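Local atomic coordinates of muconolactone isomerase-like protein (Thermus thermophilus, PDB entry 1VDH), a protein that catalyses the last step of coproporphyrin-dependent heme b biosynthesis, the hydrogen peroxide-dependent decarboxylation of Fe-coproporphyrin III, and assembles as a homopentamer. Residues E182-I187 with G199-E205; Y179-V183 with Q209-I213; V142-N148 with E228-V234; Q59-Y65 with L75-P81. One frame throughout, in Å; residues are numbered along the deposited sequence.

Overall arrangement
Contacts 1, 3 and 4 belong to one curled antiparallel sheet of the chlorite dismutase family, while contact 2 fastens a loop and a helix beside it. Contacts 1 and 2 share Glu182 and Val183, and their centres are 8 Å apart. Strands 198-204 and 141-152 are neighbours, joining contact 1 to contact 3 through Val200 N to Tyr145 O and Leu202 N to Cys143 O, each 2.8 Å and probably hydrogen-bonded. Contact 4 packs on contact 3 where Tyr65 CD1 lies 3.4 Å from Val142 CG1. Predicted coproheme-site residues include Gln185 in contact 1 and Tyr145 to Asn148 in contact 3; contacts 2 and 4 hold none.

Contact 1 (E182-I187 with G199-E205); sequences EVMQVI and GVDLFSE
The Phe203 ring is met edge-on by Val186, whose CG2 lies almost in the ring plane, 3.8 Å from CE2; the carbonyl of Met184 approaches the same ring obliquely. The two strands form an antiparallel beta hairpin, within the curled sheet of the chlorite dismutase fold. Phe203 has CG anti to its carbonyl carbon (chi1 -58°), which swings the ring along the strand toward Val186, while its CB stays 4.0 Å from Met184 CB. Pro137 also packs on the Met184-Phe203 face of the sheet.

The Gln185 face is built differently. Gln185 and Leu202 run side by side in the same direction, and Leu202 CD2 lies 3.9 Å from Gln185 CG. This glutamine is predicted to bind Fe-coproporphyrin III, so the leucine flanks a probable substrate-binding side chain.

Two pairs of backbone bonds, Met184 with Phe203 and Val186 with Asp201, fix the register. On Asp201, OD1 takes a bond from His19 NE2 and OD2 lies 2.7 Å from a water that is also close to Val186 O.

At the open end of the hairpin, Ser204 OG donates to Glu182 O at 2.8 Å, coming in 36° above the carbonyl plane. With OG anti to the backbone N (chi1 -175°), the hydroxyl reaches across to Glu182, in the loop that leads into strand 184-189. An alanine here would remove that donor, and the Glu182 carbonyl, left to a water, would probably be held less firmly. That water donates to Glu182 O and to Glu182 OE2, and accepts from Glu205 N at 3.0 Å.

Contact 2 (Y179-V183 with Q209-I213); sequences YQGEV and QFKKI
Tyr179 lies flat against Ile213, joining the loop between helix 162-177 and strand 184-189 to helix 207-217, a loop packed on a helix at the flank of the chlorite dismutase sheet. The principal interaction is CH-pi: Ile213 CB sits over the ring centre, 3.8 Å from the centroid and 7° off the normal. Ile213 CG1 is anti to the backbone N (chi1 -166°), which carries the branch back over the ring toward the tyrosine CB, and CG1 comes within 3.5 Å of Tyr179 CD1. The two side chains run antiparallel.

Other apolar packing is lighter. Val183 CG2 rests 3.7 Å from Gln209 CB, one helical turn before Ile213. Lys212 crosses the tyrosine at about a right angle with its CB near the ring.

Polar atoms shape the loop itself. Tyr179 O accepts two backbone bonds, from Glu182 N and from Val183 N, the latter at 2.7 Å, so the turn closes on the residue that carries the ring. The phenol OH bonds to Glu216 OE2, farther along the same helix, tying down the outer end of the ring. The Lys212 amino group forms a salt bridge with Glu13 of the second subunit. Gln209, bent at chi2 (-70°), brings OE1 to the ring edge near its plane, 3.6 Å from Tyr179 CD2 and 3.4 Å from Glu182 CB.

Contact 3 (V142-N148 with E228-V234); sequences VCFYPMN and EFGPFFV
Part of the predicted Fe-coproporphyrin III site, Tyr145 to Asn148, lies on strand 141-152, and Tyr145, the predicted active-site residue, stacks on Phe232, in the irregular break of strand 227-237. The rings form an offset stack with centroids 4.4 Å apart and planes at 20°; Phe232 CE2 lies over the rim of the tyrosine ring, 3.3 Å from Tyr145 CG. With CG between its own backbone N and carbonyl carbon (chi1 63°), the tyrosine ring is laid alongside Phe232; Tyr145 CB sits over the centre of the Phe232 ring in a CH-pi contact. Phe229 runs alongside the outer part of the tyrosine, its CD1 4.0 Å from Tyr145 CE1, and the sulfur and methyl of Met147 flank Phe229 obliquely, a Met-aromatic contact. Cys143 SG meets the edge of the Phe232 ring.

These strands are antiparallel neighbours in the curled sheet of the chlorite dismutase fold, but their register slips by one residue between Phe144 and Met147. Phe144 and Phe233 are paired by two backbone bonds, as are Asn148 and Glu228. Between them Gly230 N donates to Pro146 O at 3.0 Å, tilted 32° from the carbonyl plane. Gly230 fits closely under Pro146: a CB there would strike Pro146 CG. Pro231 O, buried and without a polar partner in the model, lies 3.3 Å from Tyr145 CB. Asp195 of the second subunit accepts a hydrogen bond from Phe232 N.

Contact 4 (Q59-Y65 with L75-P81); sequences QGSYGIY and LFLNLRP
Leu75 runs beside the Tyr65 ring in the same direction, with Leu75 CD2 3.6 Å from Tyr65 CD2. The ring leans along the strand, CG being anti to the carbonyl carbon (chi1 -50°), and therefore its edge also reaches Leu77 CB, 4.1 Å from Tyr65 CE2. The ring crosses over Gly63, where a side chain would run into the phenol oxygen. On the opposite face of the sheet Ile64 crosses Phe76 at a slant, CG1 and CD1 both 3.9 Å from Phe76 CD2, and helix 83-95 packs against Phe76 through Leu93.

The two strands make an antiparallel beta hairpin, with reciprocal backbone bonds at Ser61-Leu79, Gly63-Leu77 and Tyr65-Leu75. Strand 74-80 also pairs with strand 10-24, and strand 61-67 with strand 227-237, so the hairpin is interior to the curled sheet.

Arg80 bends at chi2 (-71°) and turns its guanidinium back over its own strand. Arg80 NH1 donates to Leu79 O at 3.0 Å, from the face of that carbonyl opposite to Ser61 N, and both NH1 and NH2 make weak bonds to Asn78 OD1. Trp51 gives the group a cation-pi partner. A methionine in its place would take away these N-H donors, and the Asn78 amide is likely to be freer to turn. Asn78 OD1 in turn lies 3.3 Å from Tyr62 CB.

Contact 1 (E182-I187 with G199-E205)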
# COMPACT_ATOMS: atom_id res chain seq x y z
N GLU A 182 0.52 30.91 -19.78
CA GLU A 182 1.49 30.55 -18.74
C GLU A 182 1.73 29.05 -18.56
O GLU A 182 2.73 28.66 -17.96
CB GLU A 182 1.06 31.14 -17.40
CG GLU A 182 1.02 32.67 -17.34
CD GLU A 182 2.39 33.32 -17.44
OE1 GLU A 182 2.46 34.51 -17.80
OE2 GLU A 182 3.40 32.66 -17.14
N VAL A 183 0.83 28.22 -19.07
CA VAL A 183 0.97 26.78 -18.91
C VAL A 183 0.86 26.00 -20.21
O VAL A 183 -0.10 26.17 -20.96
CB VAL A 183 -0.11 26.22 -17.92
CG1 VAL A 183 0.14 24.75 -17.63
CG2 VAL A 183 -0.09 27.02 -16.61
N MET A 184 1.86 25.16 -20.47
CA MET A 184 1.90 24.28 -21.64
C MET A 184 1.44 22.92 -21.13
O MET A 184 1.77 22.55 -20.00
CB MET A 184 3.32 24.15 -22.17
CG MET A 184 3.93 25.43 -22.70
SD MET A 184 5.68 25.21 -23.04
CE MET A 184 5.61 23.77 -24.16
N GLN A 185 0.72 22.18 -21.96
CA GLN A 185 0.22 20.87 -21.54
C GLN A 185 0.48 19.76 -22.55
O GLN A 185 0.26 19.93 -23.75
CB GLN A 185 -1.29 20.95 -21.27
CG GLN A 185 -1.93 19.63 -20.84
CD GLN A 185 -3.44 19.73 -20.69
OE1 GLN A 185 -4.17 19.77 -21.68
NE2 GLN A 185 -3.91 19.76 -19.45
N VAL A 186 0.98 18.63 -22.05
CA VAL A 186 1.23 17.46 -22.88
C VAL A 186 0.49 16.30 -22.26
O VAL A 186 0.75 15.92 -21.11
CB VAL A 186 2.73 17.11 -22.99
CG1 VAL A 186 2.89 15.80 -23.78
CG2 VAL A 186 3.49 18.22 -23.68
N ILE A 187 -0.49 15.78 -23.00
CA ILE A 187 -1.29 14.64 -22.55
C ILE A 187 -0.79 13.40 -23.28
O ILE A 187 -0.59 13.42 -24.50
CB ILE A 187 -2.78 14.82 -22.89
CG1 ILE A 187 -3.33 16.09 -22.24
CG2 ILE A 187 -3.59 13.61 -22.43
CD1 ILE A 187 -4.79 16.36 -22.56
N GLY A 199 -1.12 10.19 -18.72
CA GLY A 199 -0.03 10.84 -18.04
C GLY A 199 -0.21 12.30 -18.43
O GLY A 199 -0.58 12.60 -19.57
N VAL A 200 -0.02 13.22 -17.48
CA VAL A 200 -0.17 14.64 -17.78
C VAL A 200 1.08 15.42 -17.37
O VAL A 200 1.53 15.33 -16.23
CB VAL A 200 -1.38 15.26 -17.04
CG1 VAL A 200 -1.51 16.74 -17.41
CG2 VAL A 200 -2.67 14.52 -17.38
N ASP A 201 1.63 16.18 -18.31
CA ASP A 201 2.79 17.03 -18.07
C ASP A 201 2.41 18.48 -18.27
O ASP A 201 1.92 18.85 -19.34
CB ASP A 201 3.93 16.70 -19.04
CG ASP A 201 4.60 15.40 -18.72
OD1 ASP A 201 5.40 15.35 -17.76
OD2 ASP A 201 4.32 14.42 -19.44
N LEU A 202 2.59 19.28 -17.23
CA LEU A 202 2.31 20.72 -17.31
C LEU A 202 3.66 21.42 -17.20
O LEU A 202 4.51 20.99 -16.42
CB LEU A 202 1.39 21.16 -16.16
CG LEU A 202 0.04 20.45 -15.98
CD1 LEU A 202 -0.73 21.09 -14.82
CD2 LEU A 202 -0.77 20.52 -17.26
N PHE A 203 3.86 22.46 -18.00
CA PHE A 203 5.11 23.21 -17.99
C PHE A 203 4.79 24.68 -17.77
O PHE A 203 3.88 25.23 -18.40
CB PHE A 203 5.85 23.03 -19.31
CG PHE A 203 6.18 21.60 -19.64
CD1 PHE A 203 7.24 20.95 -19.02
CD2 PHE A 203 5.43 20.91 -20.59
CE1 PHE A 203 7.55 19.63 -19.34
CE2 PHE A 203 5.74 19.59 -20.92
CZ PHE A 203 6.80 18.95 -20.29
N SER A 204 5.55 25.33 -16.88
CA SER A 204 5.32 26.74 -16.58
C SER A 204 6.55 27.34 -15.91
O SER A 204 7.39 26.62 -15.38
CB SER A 204 4.13 26.88 -15.62
OG SER A 204 3.80 28.25 -15.38
N GLU A 205 6.64 28.67 -15.93
CA GLU A 205 7.77 29.36 -15.30
C GLU A 205 7.50 29.60 -13.82
O GLU A 205 8.37 30.06 -13.09
CB GLU A 205 8.04 30.70 -15.99
CG GLU A 205 8.44 30.58 -17.45
CD GLU A 205 9.72 29.78 -17.67
OE1 GLU A 205 10.73 30.04 -16.98
OE2 GLU A 205 9.72 28.89 -18.54
O HOH W 1 4.92 30.38 -17.73
O HOH W 2 2.20 13.34 -20.79

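Contact 2 (Y179-V183 with Q209-I213)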
# COMPACT_ATOMS: atom_id res chain seq x y z
N TYR A 179 -5.27 29.85 -19.13
CA TYR A 179 -3.94 29.47 -18.65
C TYR A 179 -2.94 29.21 -19.77
O TYR A 179 -1.76 29.01 -19.50
CB TYR A 179 -4.02 28.24 -17.74
CG TYR A 179 -4.72 28.49 -16.43
CD1 TYR A 179 -6.06 28.17 -16.27
CD2 TYR A 179 -4.05 29.08 -15.36
CE1 TYR A 179 -6.73 28.44 -15.07
CE2 TYR A 179 -4.70 29.35 -14.16
CZ TYR A 179 -6.04 29.04 -14.02
OH TYR A 179 -6.68 29.33 -12.84
N GLN A 180 -3.40 29.25 -21.03
CA GLN A 180 -2.54 29.01 -22.19
C GLN A 180 -1.25 29.82 -22.20
O GLN A 180 -0.19 29.31 -22.55
CB GLN A 180 -3.28 29.30 -23.50
CG GLN A 180 -4.17 28.20 -24.00
CD GLN A 180 -4.49 28.36 -25.47
OE1 GLN A 180 -4.21 27.48 -26.28
NE2 GLN A 180 -5.05 29.51 -25.84
N GLY A 181 -1.37 31.09 -21.84
CA GLY A 181 -0.21 31.97 -21.84
C GLY A 181 0.88 31.63 -20.84
O GLY A 181 2.03 32.00 -21.05
N GLU A 182 0.52 30.91 -19.78
CA GLU A 182 1.49 30.55 -18.74
C GLU A 182 1.73 29.05 -18.56
O GLU A 182 2.73 28.66 -17.96
CB GLU A 182 1.06 31.14 -17.40
CG GLU A 182 1.02 32.67 -17.34
CD GLU A 182 2.39 33.32 -17.44
OE1 GLU A 182 2.46 34.51 -17.80
OE2 GLU A 182 3.40 32.66 -17.14
N VAL A 183 0.83 28.22 -19.07
CA VAL A 183 0.97 26.78 -18.91
C VAL A 183 0.86 26.00 -20.21
O VAL A 183 -0.10 26.17 -20.96
CB VAL A 183 -0.11 26.22 -17.92
CG1 VAL A 183 0.14 24.75 -17.63
CG2 VAL A 183 -0.09 27.02 -16.61
N GLN A 209 1.28 28.35 -10.98
CA GLN A 209 0.35 28.24 -12.09
C GLN A 209 -0.24 26.83 -12.14
O GLN A 209 -1.40 26.64 -12.50
CB GLN A 209 1.02 28.62 -13.42
CG GLN A 209 1.24 30.12 -13.58
CD GLN A 209 -0.06 30.89 -13.78
OE1 GLN A 209 -0.86 30.55 -14.65
NE2 GLN A 209 -0.29 31.91 -12.96
N PHE A 210 0.57 25.83 -11.75
CA PHE A 210 0.10 24.44 -11.71
C PHE A 210 -1.03 24.36 -10.68
O PHE A 210 -2.06 23.71 -10.91
CB PHE A 210 1.21 23.50 -11.24
CG PHE A 210 2.43 23.49 -12.13
CD1 PHE A 210 3.69 23.32 -11.57
CD2 PHE A 210 2.32 23.61 -13.51
CE1 PHE A 210 4.83 23.26 -12.37
CE2 PHE A 210 3.45 23.55 -14.32
CZ PHE A 210 4.71 23.37 -13.75
N LYS A 211 -0.81 24.99 -9.53
CA LYS A 211 -1.79 24.99 -8.44
C LYS A 211 -3.11 25.64 -8.84
O LYS A 211 -4.19 25.10 -8.59
CB LYS A 211 -1.22 25.70 -7.21
CG LYS A 211 -2.14 25.70 -6.00
CD LYS A 211 -1.55 26.52 -4.87
CE LYS A 211 -2.46 26.52 -3.65
NZ LYS A 211 -3.77 27.15 -3.93
N LYS A 212 -3.03 26.79 -9.51
CA LYS A 212 -4.22 27.51 -9.93
C LYS A 212 -5.02 26.74 -10.98
O LYS A 212 -6.23 26.58 -10.84
CB LYS A 212 -3.86 28.90 -10.47
CG LYS A 212 -2.86 29.67 -9.61
CD LYS A 212 -3.34 31.06 -9.21
CE LYS A 212 -4.44 30.97 -8.15
NZ LYS A 212 -4.65 32.27 -7.43
N ILE A 213 -4.35 26.21 -12.00
CA ILE A 213 -5.05 25.49 -13.06
C ILE A 213 -5.65 24.15 -12.60
O ILE A 213 -6.80 23.84 -12.92
CB ILE A 213 -4.18 25.31 -14.34
CG1 ILE A 213 -5.05 24.87 -15.52
CG2 ILE A 213 -3.03 24.32 -14.09
CD1 ILE A 213 -4.28 24.71 -16.83

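Contact 3 (V142-N148 with E228-V234)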
# COMPACT_ATOMS: atom_id res chain seq x y z
N VAL A 142 8.15 21.70 -14.11
CA VAL A 142 7.30 20.66 -14.65
C VAL A 142 6.41 20.10 -13.55
O VAL A 142 6.80 20.06 -12.38
CB VAL A 142 8.11 19.47 -15.26
CG1 VAL A 142 8.87 18.72 -14.17
CG2 VAL A 142 7.16 18.52 -16.00
N CYS A 143 5.18 19.76 -13.92
CA CYS A 143 4.22 19.13 -13.02
C CYS A 143 3.75 17.89 -13.75
O CYS A 143 3.24 17.98 -14.88
CB CYS A 143 3.01 20.03 -12.76
SG CYS A 143 1.59 19.14 -11.99
N PHE A 144 3.99 16.72 -13.16
CA PHE A 144 3.54 15.47 -13.75
C PHE A 144 2.60 14.73 -12.83
O PHE A 144 2.86 14.62 -11.63
CB PHE A 144 4.71 14.52 -14.08
CG PHE A 144 4.26 13.12 -14.41
CD1 PHE A 144 4.36 12.09 -13.47
CD2 PHE A 144 3.67 12.84 -15.64
CE1 PHE A 144 3.86 10.82 -13.74
CE2 PHE A 144 3.16 11.57 -15.92
CZ PHE A 144 3.26 10.56 -14.97
N TYR A 145 1.55 14.17 -13.41
CA TYR A 145 0.60 13.36 -12.65
C TYR A 145 -0.17 12.46 -13.60
O TYR A 145 -0.43 12.83 -14.75
CB TYR A 145 -0.38 14.24 -11.86
CG TYR A 145 -1.28 15.12 -12.71
CD1 TYR A 145 -2.56 14.71 -13.07
CD2 TYR A 145 -0.86 16.39 -13.11
CE1 TYR A 145 -3.41 15.54 -13.80
CE2 TYR A 145 -1.70 17.22 -13.84
CZ TYR A 145 -2.97 16.79 -14.18
OH TYR A 145 -3.79 17.62 -14.90
N PRO A 146 -0.42 11.22 -13.17
CA PRO A 146 -1.18 10.27 -14.00
C PRO A 146 -2.64 10.36 -13.56
O PRO A 146 -2.95 10.88 -12.48
CB PRO A 146 -0.55 8.93 -13.62
CG PRO A 146 -0.30 9.10 -12.15
CD PRO A 146 0.25 10.52 -12.06
N MET A 147 -3.55 9.86 -14.39
CA MET A 147 -4.97 9.90 -14.04
C MET A 147 -5.78 8.91 -14.87
O MET A 147 -5.32 8.43 -15.90
CB MET A 147 -5.54 11.32 -14.23
CG MET A 147 -5.58 11.80 -15.69
SD MET A 147 -6.31 13.47 -15.86
CE MET A 147 -8.04 13.12 -15.62
N ASN A 148 -6.97 8.60 -14.36
CA ASN A 148 -7.94 7.72 -15.02
C ASN A 148 -9.24 8.51 -15.12
O ASN A 148 -9.41 9.54 -14.46
CB ASN A 148 -8.28 6.50 -14.16
CG ASN A 148 -7.10 5.61 -13.87
OD1 ASN A 148 -7.03 5.00 -12.80
ND2 ASN A 148 -6.19 5.51 -14.82
N GLU A 228 -9.92 10.95 -11.70
CA GLU A 228 -9.32 10.05 -10.71
C GLU A 228 -7.83 10.36 -10.84
O GLU A 228 -7.21 10.02 -11.85
CB GLU A 228 -9.63 8.61 -11.09
CG GLU A 228 -9.35 7.60 -10.00
CD GLU A 228 -9.87 6.22 -10.37
OE1 GLU A 228 -11.11 6.08 -10.50
OE2 GLU A 228 -9.04 5.30 -10.53
N PHE A 229 -7.27 11.01 -9.83
CA PHE A 229 -5.87 11.44 -9.87
C PHE A 229 -4.85 10.65 -9.06
O PHE A 229 -5.13 10.20 -7.95
CB PHE A 229 -5.78 12.92 -9.48
CG PHE A 229 -6.74 13.79 -10.25
CD1 PHE A 229 -6.41 14.29 -11.50
CD2 PHE A 229 -8.00 14.09 -9.72
CE1 PHE A 229 -7.31 15.06 -12.23
CE2 PHE A 229 -8.91 14.86 -10.44
CZ PHE A 229 -8.57 15.34 -11.70
N GLY A 230 -3.65 10.51 -9.62
CA GLY A 230 -2.57 9.81 -8.95
C GLY A 230 -1.61 10.78 -8.28
O GLY A 230 -2.00 11.90 -7.95
N PRO A 231 -0.35 10.39 -8.06
CA PRO A 231 0.64 11.26 -7.41
C PRO A 231 1.03 12.47 -8.27
O PRO A 231 0.98 12.40 -9.49
CB PRO A 231 1.82 10.32 -7.18
CG PRO A 231 1.73 9.37 -8.34
CD PRO A 231 0.24 9.08 -8.40
N PHE A 232 1.38 13.57 -7.61
CA PHE A 232 1.80 14.79 -8.31
C PHE A 232 3.27 15.07 -8.00
O PHE A 232 3.67 15.10 -6.84
CB PHE A 232 0.95 16.00 -7.89
CG PHE A 232 -0.43 16.01 -8.48
CD1 PHE A 232 -1.41 15.14 -8.02
CD2 PHE A 232 -0.76 16.89 -9.51
CE1 PHE A 232 -2.70 15.14 -8.58
CE2 PHE A 232 -2.03 16.90 -10.07
CZ PHE A 232 -3.00 16.03 -9.61
N PHE A 233 4.06 15.25 -9.06
CA PHE A 233 5.49 15.53 -8.93
C PHE A 233 5.80 16.90 -9.51
O PHE A 233 5.36 17.22 -10.61
CB PHE A 233 6.33 14.51 -9.71
CG PHE A 233 6.22 13.10 -9.21
CD1 PHE A 233 7.22 12.56 -8.42
CD2 PHE A 233 5.14 12.30 -9.58
CE1 PHE A 233 7.15 11.23 -8.00
CE2 PHE A 233 5.07 10.98 -9.17
CZ PHE A 233 6.07 10.44 -8.38
N VAL A 234 6.55 17.71 -8.77
CA VAL A 234 6.93 19.02 -9.27
C VAL A 234 8.45 19.09 -9.33
O VAL A 234 9.14 18.75 -8.37
CB VAL A 234 6.40 20.17 -8.39
CG1 VAL A 234 6.83 21.52 -8.99
CG2 VAL A 234 4.88 20.12 -8.31

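Contact 4 (Q59-Y65 with L75-P81)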
# COMPACT_ATOMS: atom_id res chain seq x y z
N GLN A 59 14.63 13.71 -33.52
CA GLN A 59 14.33 12.31 -33.22
C GLN A 59 13.85 12.08 -31.79
O GLN A 59 13.91 10.96 -31.28
CB GLN A 59 15.56 11.44 -33.48
CG GLN A 59 16.13 11.54 -34.88
CD GLN A 59 15.10 11.22 -35.95
OE1 GLN A 59 14.27 10.31 -35.79
NE2 GLN A 59 15.14 11.96 -37.05
N GLY A 60 13.41 13.15 -31.13
CA GLY A 60 12.93 13.04 -29.76
C GLY A 60 13.19 14.30 -28.97
O GLY A 60 13.56 15.33 -29.53
N SER A 61 13.00 14.22 -27.66
CA SER A 61 13.21 15.37 -26.78
C SER A 61 13.45 14.86 -25.36
O SER A 61 13.15 13.70 -25.05
CB SER A 61 12.00 16.30 -26.82
OG SER A 61 12.26 17.53 -26.16
N TYR A 62 14.03 15.70 -24.50
CA TYR A 62 14.29 15.31 -23.12
C TYR A 62 14.35 16.50 -22.16
O TYR A 62 14.42 17.66 -22.58
CB TYR A 62 15.62 14.55 -23.02
CG TYR A 62 16.83 15.46 -22.92
CD1 TYR A 62 17.45 15.69 -21.69
CD2 TYR A 62 17.31 16.15 -24.04
CE1 TYR A 62 18.51 16.58 -21.58
CE2 TYR A 62 18.37 17.04 -23.93
CZ TYR A 62 18.97 17.25 -22.70
OH TYR A 62 20.02 18.13 -22.58
N GLY A 63 14.38 16.17 -20.88
CA GLY A 63 14.47 17.16 -19.83
C GLY A 63 14.88 16.48 -18.54
O GLY A 63 14.50 15.33 -18.30
N ILE A 64 15.71 17.15 -17.75
CA ILE A 64 16.14 16.61 -16.46
C ILE A 64 15.72 17.61 -15.39
O ILE A 64 15.99 18.81 -15.52
CB ILE A 64 17.66 16.35 -16.41
CG1 ILE A 64 18.04 15.28 -17.44
CG2 ILE A 64 18.07 15.90 -15.00
CD1 ILE A 64 19.53 14.95 -17.49
N TYR A 65 15.07 17.12 -14.34
CA TYR A 65 14.55 18.00 -13.29
C TYR A 65 14.92 17.64 -11.86
O TYR A 65 15.14 16.47 -11.54
CB TYR A 65 13.03 18.04 -13.37
CG TYR A 65 12.47 18.31 -14.74
CD1 TYR A 65 12.03 19.59 -15.09
CD2 TYR A 65 12.36 17.29 -15.68
CE1 TYR A 65 11.50 19.84 -16.34
CE2 TYR A 65 11.84 17.54 -16.94
CZ TYR A 65 11.40 18.82 -17.26
OH TYR A 65 10.87 19.07 -18.50
N LEU A 75 14.16 13.71 -12.13
CA LEU A 75 13.26 13.18 -13.14
C LEU A 75 14.00 13.23 -14.47
O LEU A 75 14.50 14.28 -14.86
CB LEU A 75 11.99 14.03 -13.28
CG LEU A 75 11.21 13.83 -14.59
CD1 LEU A 75 10.74 12.38 -14.73
CD2 LEU A 75 10.03 14.78 -14.68
N PHE A 76 14.08 12.08 -15.13
CA PHE A 76 14.71 12.00 -16.45
C PHE A 76 13.55 11.75 -17.40
O PHE A 76 12.98 10.65 -17.43
CB PHE A 76 15.72 10.85 -16.51
CG PHE A 76 16.87 11.01 -15.56
CD1 PHE A 76 16.78 10.55 -14.25
CD2 PHE A 76 18.04 11.63 -15.98
CE1 PHE A 76 17.85 10.71 -13.37
CE2 PHE A 76 19.12 11.80 -15.11
CZ PHE A 76 19.02 11.34 -13.80
N LEU A 77 13.15 12.80 -18.11
CA LEU A 77 12.04 12.72 -19.05
C LEU A 77 12.56 12.59 -20.46
O LEU A 77 13.39 13.39 -20.90
CB LEU A 77 11.16 13.98 -18.93
CG LEU A 77 10.01 14.15 -19.93
CD1 LEU A 77 9.04 12.98 -19.83
CD2 LEU A 77 9.28 15.47 -19.68
N ASN A 78 12.06 11.58 -21.18
CA ASN A 78 12.48 11.34 -22.56
C ASN A 78 11.31 10.99 -23.45
O ASN A 78 10.38 10.29 -23.04
CB ASN A 78 13.51 10.21 -22.62
CG ASN A 78 14.92 10.70 -22.39
OD1 ASN A 78 15.54 11.29 -23.27
ND2 ASN A 78 15.45 10.44 -21.19
N LEU A 79 11.33 11.52 -24.67
CA LEU A 79 10.31 11.25 -25.67
C LEU A 79 11.03 10.76 -26.92
O LEU A 79 12.06 11.30 -27.29
CB LEU A 79 9.49 12.52 -25.99
CG LEU A 79 8.48 12.99 -24.94
CD1 LEU A 79 9.18 13.82 -23.88
CD2 LEU A 79 7.38 13.81 -25.61
N ARG A 80 10.50 9.70 -27.54
CA ARG A 80 11.11 9.10 -28.73
C ARG A 80 10.01 8.58 -29.66
O ARG A 80 8.86 8.44 -29.25
CB ARG A 80 12.01 7.93 -28.34
CG ARG A 80 13.17 8.25 -27.39
CD ARG A 80 14.27 9.08 -28.06
NE ARG A 80 15.46 9.14 -27.21
CZ ARG A 80 15.65 10.02 -26.23
NH1 ARG A 80 14.74 10.95 -25.97
NH2 ARG A 80 16.72 9.91 -25.46
N PRO A 81 10.35 8.29 -30.93
CA PRO A 81 9.39 7.78 -31.92
C PRO A 81 8.87 6.36 -31.63
O PRO A 81 7.97 5.88 -32.32
CB PRO A 81 10.20 7.80 -33.23
CG PRO A 81 11.22 8.86 -33.00
CD PRO A 81 11.64 8.60 -31.58